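Long-range contact in D-alanyl-lipoteichoic acid synthetase (Streptococcus pneumoniae, PDB 3BMA), which probably takes part in D-alanylation of lipoteichoic acid at the cell membrane, a step of cell wall biogenesis: residues 78-92 against 120-133. The protein carries 1 engineered substitution. Sequence-based numbering, arbitrary orientation.
Sequences QGGAASLNQYFGMQQ and AFQQYFNGDQLTSF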
loop_
_atom_site.group_PDB
_atom_site.type_symbol
_atom_site.label_atom_id
_atom_site.label_comp_id
_atom_site.label_asym_id
_atom_site.label_seq_id
_atom_site.Cartn_x
_atom_site.Cartn_y
_atom_site.Cartn_z
ATOM N N GLN C 78 7.413 35.934 -10.060
ATOM C CA GLN C 78 7.289 36.201 -11.488
ATOM C C GLN C 78 5.979 36.948 -11.745
ATOM O O GLN C 78 5.184 37.140 -10.825
ATOM C CB GLN C 78 7.314 34.889 -12.278
ATOM C CG GLN C 78 8.687 34.291 -12.538
ATOM C CD GLN C 78 9.482 35.101 -13.534
ATOM O OE1 GLN C 78 9.304 34.969 -14.743
ATOM N NE2 GLN C 78 10.363 35.953 -13.030
ATOM N N GLY C 79 5.757 37.359 -12.992
ATOM C CA GLY C 79 4.550 38.098 -13.375
ATOM C C GLY C 79 3.258 37.359 -13.084
ATOM O O GLY C 79 3.083 36.212 -13.493
ATOM N N GLY C 80 2.361 38.012 -12.349
ATOM C CA GLY C 80 1.051 37.442 -12.050
ATOM C C GLY C 80 0.991 36.571 -10.810
ATOM O O GLY C 80 -0.085 36.101 -10.436
ATOM N N ALA C 81 2.138 36.345 -10.173
ATOM C CA ALA C 81 2.180 35.574 -8.932
ATOM C C ALA C 81 1.747 36.448 -7.761
ATOM O O ALA C 81 2.301 37.530 -7.541
ATOM C CB ALA C 81 3.573 34.997 -8.691
ATOM N N ALA C 82 0.739 35.980 -7.035
ATOM C CA ALA C 82 0.230 36.664 -5.852
ATOM C C ALA C 82 0.250 35.693 -4.673
ATOM O O ALA C 82 1.020 34.738 -4.682
ATOM C CB ALA C 82 -1.168 37.187 -6.107
ATOM N N SER C 83 -0.608 35.922 -3.681
ATOM C CA SER C 83 -0.532 35.211 -2.400
ATOM C C SER C 83 -0.834 33.713 -2.451
ATOM O O SER C 83 -0.226 32.947 -1.702
ATOM C CB SER C 83 -1.403 35.895 -1.339
ATOM O OG SER C 83 -0.970 37.230 -1.111
ATOM N N LEU C 84 -1.756 33.300 -3.322
ATOM C CA LEU C 84 -2.071 31.874 -3.487
ATOM C C LEU C 84 -0.860 31.111 -4.030
ATOM O O LEU C 84 -0.491 30.077 -3.482
ATOM C CB LEU C 84 -3.308 31.659 -4.367
ATOM C CG LEU C 84 -3.985 30.281 -4.265
ATOM C CD1 LEU C 84 -4.610 30.033 -2.899
ATOM C CD2 LEU C 84 -5.028 30.092 -5.336
ATOM N N ASN C 85 -0.230 31.643 -5.077
ATOM C CA ASN C 85 1.028 31.094 -5.588
ATOM C C ASN C 85 2.123 31.014 -4.529
ATOM O O ASN C 85 2.773 29.974 -4.381
ATOM C CB ASN C 85 1.539 31.896 -6.788
ATOM C CG ASN C 85 1.106 31.309 -8.118
ATOM O OD1 ASN C 85 1.171 30.096 -8.333
ATOM N ND2 ASN C 85 0.674 32.171 -9.025
ATOM N N GLN C 86 2.308 32.106 -3.788
ATOM C CA GLN C 86 3.351 32.181 -2.764
ATOM C C GLN C 86 3.120 31.153 -1.668
ATOM O O GLN C 86 4.048 30.450 -1.279
ATOM C CB GLN C 86 3.471 33.595 -2.167
ATOM C CG GLN C 86 3.922 34.703 -3.144
ATOM C CD GLN C 86 5.343 34.546 -3.677
ATOM O OE1 GLN C 86 6.098 33.672 -3.254
ATOM N NE2 GLN C 86 5.709 35.405 -4.620
ATOM N N TYR C 87 1.875 31.054 -1.201
ATOM C CA TYR C 87 1.486 30.063 -0.201
ATOM C C TYR C 87 1.889 28.648 -0.592
ATOM O O TYR C 87 2.476 27.924 0.214
ATOM C CB TYR C 87 -0.018 30.112 0.075
ATOM C CG TYR C 87 -0.458 29.124 1.131
ATOM C CD1 TYR C 87 -0.137 29.326 2.472
ATOM C CD2 TYR C 87 -1.181 27.981 0.791
ATOM C CE1 TYR C 87 -0.533 28.430 3.447
ATOM C CE2 TYR C 87 -1.573 27.067 1.763
ATOM C CZ TYR C 87 -1.246 27.302 3.089
ATOM O OH TYR C 87 -1.632 26.415 4.067
ATOM N N PHE C 88 1.585 28.267 -1.830
ATOM C CA PHE C 88 1.891 26.925 -2.317
ATOM C C PHE C 88 3.388 26.699 -2.504
ATOM O O PHE C 88 3.892 25.612 -2.230
ATOM C CB PHE C 88 1.104 26.614 -3.595
ATOM C CG PHE C 88 -0.361 26.380 -3.352
ATOM C CD1 PHE C 88 -0.780 25.390 -2.470
ATOM C CD2 PHE C 88 -1.321 27.143 -4.001
ATOM C CE1 PHE C 88 -2.128 25.180 -2.229
ATOM C CE2 PHE C 88 -2.670 26.931 -3.771
ATOM C CZ PHE C 88 -3.072 25.949 -2.884
ATOM N N GLY C 89 4.092 27.736 -2.950
ATOM C CA GLY C 89 5.553 27.701 -3.049
ATOM C C GLY C 89 6.238 27.515 -1.705
ATOM O O GLY C 89 7.280 26.861 -1.632
ATOM N N MET C 90 5.652 28.090 -0.649
ATOM C CA MET C 90 6.175 27.991 0.725
ATOM C C MET C 90 6.150 26.557 1.249
ATOM O O MET C 90 7.052 26.160 1.979
ATOM C CB MET C 90 5.396 28.895 1.692
ATOM C CG MET C 90 5.688 30.393 1.581
ATOM S SD MET C 90 4.660 31.420 2.672
ATOM C CE MET C 90 4.617 32.919 1.710
ATOM N N GLN C 91 5.127 25.791 0.854
ATOM C CA GLN C 91 4.937 24.387 1.266
ATOM C C GLN C 91 6.117 23.469 0.924
ATOM O O GLN C 91 6.277 22.410 1.528
ATOM C CB GLN C 91 3.652 23.808 0.652
ATOM C CG GLN C 91 2.378 24.630 0.873
ATOM C CD GLN C 91 2.077 24.890 2.337
ATOM O OE1 GLN C 91 2.084 23.976 3.161
ATOM N NE2 GLN C 91 1.812 26.147 2.666
ATOM N N GLN C 92 6.931 23.890 -0.043
ATOM C CA GLN C 92 8.143 23.180 -0.447
ATOM C C GLN C 92 9.359 23.500 0.429
ATOM O O GLN C 92 10.374 22.804 0.359
ATOM C CB GLN C 92 8.500 23.541 -1.888
ATOM C CG GLN C 92 7.507 23.112 -2.944
ATOM C CD GLN C 92 7.886 23.659 -4.296
ATOM O OE1 GLN C 92 7.675 24.835 -4.576
ATOM N NE2 GLN C 92 8.455 22.813 -5.143
ATOM N N ALA C 120 -1.700 32.822 -15.286
ATOM C CA ALA C 120 -0.413 33.054 -14.625
ATOM C C ALA C 120 -0.112 32.006 -13.551
ATOM O O ALA C 120 0.996 31.473 -13.501
ATOM C CB ALA C 120 -0.354 34.464 -14.037
ATOM N N PHE C 121 -1.105 31.711 -12.711
ATOM C CA PHE C 121 -0.996 30.706 -11.637
ATOM C C PHE C 121 -0.490 29.339 -12.102
ATOM O O PHE C 121 0.349 28.736 -11.434
ATOM C CB PHE C 121 -2.353 30.533 -10.939
ATOM C CG PHE C 121 -2.315 29.649 -9.713
ATOM C CD1 PHE C 121 -2.115 30.200 -8.454
ATOM C CD2 PHE C 121 -2.508 28.268 -9.812
ATOM C CE1 PHE C 121 -2.077 29.396 -7.320
ATOM C CE2 PHE C 121 -2.477 27.457 -8.681
ATOM C CZ PHE C 121 -2.263 28.022 -7.433
ATOM N N GLN C 122 -1.021 28.868 -13.234
ATOM C CA GLN C 122 -0.740 27.550 -13.813
ATOM C C GLN C 122 0.742 27.287 -14.050
ATOM O O GLN C 122 1.202 26.144 -13.968
ATOM C CB GLN C 122 -1.455 27.418 -15.158
ATOM C CG GLN C 122 -2.947 27.196 -15.077
ATOM C CD GLN C 122 -3.653 27.372 -16.411
ATOM O OE1 GLN C 122 -4.836 27.055 -16.539
ATOM N NE2 GLN C 122 -2.934 27.875 -17.411
ATOM N N GLN C 123 1.473 28.355 -14.353
ATOM C CA GLN C 123 2.885 28.270 -14.667
ATOM C C GLN C 123 3.755 28.002 -13.443
ATOM O O GLN C 123 4.819 27.394 -13.566
ATOM C CB GLN C 123 3.339 29.546 -15.375
ATOM C CG GLN C 123 2.596 29.824 -16.678
ATOM C CD GLN C 123 3.070 31.093 -17.370
ATOM O OE1 GLN C 123 4.265 31.273 -17.622
ATOM N NE2 GLN C 123 2.130 31.979 -17.688
ATOM N N TYR C 124 3.300 28.434 -12.268
ATOM C CA TYR C 124 4.142 28.405 -11.069
ATOM C C TYR C 124 3.723 27.336 -10.051
ATOM O O TYR C 124 4.397 27.131 -9.041
ATOM C CB TYR C 124 4.216 29.798 -10.418
ATOM C CG TYR C 124 4.321 30.953 -11.404
ATOM C CD1 TYR C 124 5.330 30.992 -12.370
ATOM C CD2 TYR C 124 3.417 32.014 -11.358
ATOM C CE1 TYR C 124 5.418 32.041 -13.277
ATOM C CE2 TYR C 124 3.502 33.074 -12.254
ATOM C CZ TYR C 124 4.502 33.079 -13.213
ATOM O OH TYR C 124 4.594 34.127 -14.106
ATOM N N PHE C 125 2.614 26.656 -10.330
ATOM C CA PHE C 125 2.141 25.558 -9.495
ATOM C C PHE C 125 2.498 24.227 -10.160
ATOM O O PHE C 125 2.029 23.931 -11.264
ATOM C CB PHE C 125 0.629 25.680 -9.284
ATOM C CG PHE C 125 0.053 24.672 -8.322
ATOM C CD1 PHE C 125 0.204 24.831 -6.951
ATOM C CD2 PHE C 125 -0.661 23.580 -8.788
ATOM C CE1 PHE C 125 -0.330 23.910 -6.062
ATOM C CE2 PHE C 125 -1.206 22.653 -7.908
ATOM C CZ PHE C 125 -1.039 22.817 -6.541
ATOM N N ASN C 126 3.348 23.442 -9.501
ATOM C CA ASN C 126 3.672 22.097 -9.974
ATOM C C ASN C 126 3.069 21.015 -9.075
ATOM O O ASN C 126 2.421 21.335 -8.079
ATOM C CB ASN C 126 5.192 21.913 -10.159
ATOM C CG ASN C 126 5.982 22.042 -8.860
ATOM O OD1 ASN C 126 5.424 22.072 -7.763
ATOM N ND2 ASN C 126 7.303 22.102 -8.987
ATOM N N GLY C 127 3.302 19.751 -9.426
ATOM C CA GLY C 127 2.838 18.606 -8.639
ATOM C C GLY C 127 3.532 18.408 -7.307
ATOM O O GLY C 127 2.975 17.796 -6.393
ATOM N N ASP C 128 4.754 18.922 -7.196
ATOM C CA ASP C 128 5.495 18.884 -5.936
ATOM C C ASP C 128 4.843 19.801 -4.904
ATOM O O ASP C 128 4.833 19.480 -3.718
ATOM C CB ASP C 128 6.971 19.249 -6.159
ATOM C CG ASP C 128 7.801 19.159 -4.890
ATOM O OD1 ASP C 128 7.553 18.276 -4.037
ATOM O OD2 ASP C 128 8.715 19.986 -4.748
ATOM N N GLN C 129 4.277 20.920 -5.362
ATOM C CA GLN C 129 3.524 21.839 -4.500
ATOM C C GLN C 129 2.188 21.257 -4.050
ATOM O O GLN C 129 1.758 21.498 -2.923
ATOM C CB GLN C 129 3.280 23.168 -5.207
ATOM C CG GLN C 129 4.480 24.094 -5.203
ATOM C CD GLN C 129 4.316 25.270 -6.133
ATOM O OE1 GLN C 129 3.221 25.814 -6.272
ATOM N NE2 GLN C 129 5.408 25.675 -6.778
ATOM N N LEU C 130 1.535 20.511 -4.941
ATOM C CA LEU C 130 0.281 19.827 -4.630
ATOM C C LEU C 130 0.484 18.846 -3.479
ATOM O O LEU C 130 -0.227 18.909 -2.481
ATOM C CB LEU C 130 -0.238 19.073 -5.858
ATOM C CG LEU C 130 -1.739 18.994 -6.179
ATOM C CD1 LEU C 130 -1.952 17.983 -7.286
ATOM C CD2 LEU C 130 -2.637 18.662 -4.995
ATOM N N THR C 131 1.469 17.959 -3.621
ATOM C CA THR C 131 1.725 16.911 -2.628
ATOM C C THR C 131 2.281 17.449 -1.308
ATOM O O THR C 131 1.984 16.894 -0.249
ATOM C CB THR C 131 2.638 15.795 -3.180
ATOM O OG1 THR C 131 3.739 16.367 -3.898
ATOM C CG2 THR C 131 1.861 14.867 -4.096
ATOM N N SER C 132 3.070 18.525 -1.385
ATOM C CA SER C 132 3.567 19.248 -0.203
ATOM C C SER C 132 2.435 19.897 0.579
ATOM O O SER C 132 2.453 19.913 1.815
ATOM C CB SER C 132 4.556 20.339 -0.607
ATOM O OG SER C 132 5.691 19.784 -1.235
ATOM N N PHE C 133 1.464 20.443 -0.151
ATOM C CA PHE C 133 0.259 21.007 0.448
ATOM C C PHE C 133 -0.538 19.942 1.199
ATOM O O PHE C 133 -0.919 20.157 2.345
ATOM C CB PHE C 133 -0.604 21.700 -0.616
ATOM C CG PHE C 133 -2.001 22.030 -0.157
ATOM C CD1 PHE C 133 -3.100 21.382 -0.716
ATOM C CD2 PHE C 133 -2.220 22.994 0.828
ATOM C CE1 PHE C 133 -4.388 21.681 -0.296
ATOM C CE2 PHE C 133 -3.509 23.298 1.253
ATOM C CZ PHE C 133 -4.593 22.641 0.690
HETATM O O HOH W 1 2.481 28.254 -6.597
HETATM O O HOH W 2 -0.314 22.534 3.598
#
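The amide nitrogen of Gln92 makes two hydrogen bonds: NE2 donates to Asp128 OD2 at 2.9 Å, almost straight, and also to the backbone oxygen of Lys27. The Asp128 acceptor lies in the amide plane of Gln92, yet the donor comes from above the carboxylate. Arg29 forms a salt bridge to the same OD2, which probably keeps Asp128 ionised. Lys32 is hydrogen-bonded to Gln92 OE1. Gln129 NE2 adds a weak bond to Gln92 OE1 (3.3 Å), while its bond to Tyr124 O runs in the carbonyl plane and reaches back across the break between the two helices. Asn126 caps helix 127-133, its OD1 accepting from Gln129 N.

Next to this polar end, Phe88 lies at the centre of an aromatic cluster. The edge of Phe125, from the connecting loop, meets one of its faces, CE1 coming 3.7 Å from Phe88 CG, and Phe88 in turn points its own edge at the face of Phe133. Phe121 CZ touches the CD2 side. Through the T-shaped contact with Phe133, helix 83-90, which follows the edge strand 72-76 of the parallel sheet in this SGNH-clan fold, meets helix 127-133, crossing it at 74°; Leu150 of helix 141-153 also packs on Phe88 and Phe125.

Farther along, the Asn85 amide lies over a face of Phe121, only 19° from parallel, with OD1 3.3 Å from CD1. Phe121 CG stands anti to its own nitrogen (chi1 -173°), which turns the ring toward Leu84, whose CD2 meets CE1 obliquely. A water lies between Asn85 O and Gln129 OE1, within hydrogen-bonding distance of each. Tyr124 OH donates to Gly79 O at 2.6 Å, in the type II turn from Gln78 to Ala81 that precedes helix 83-90, and Ala120 CB rests against Gly80 CA.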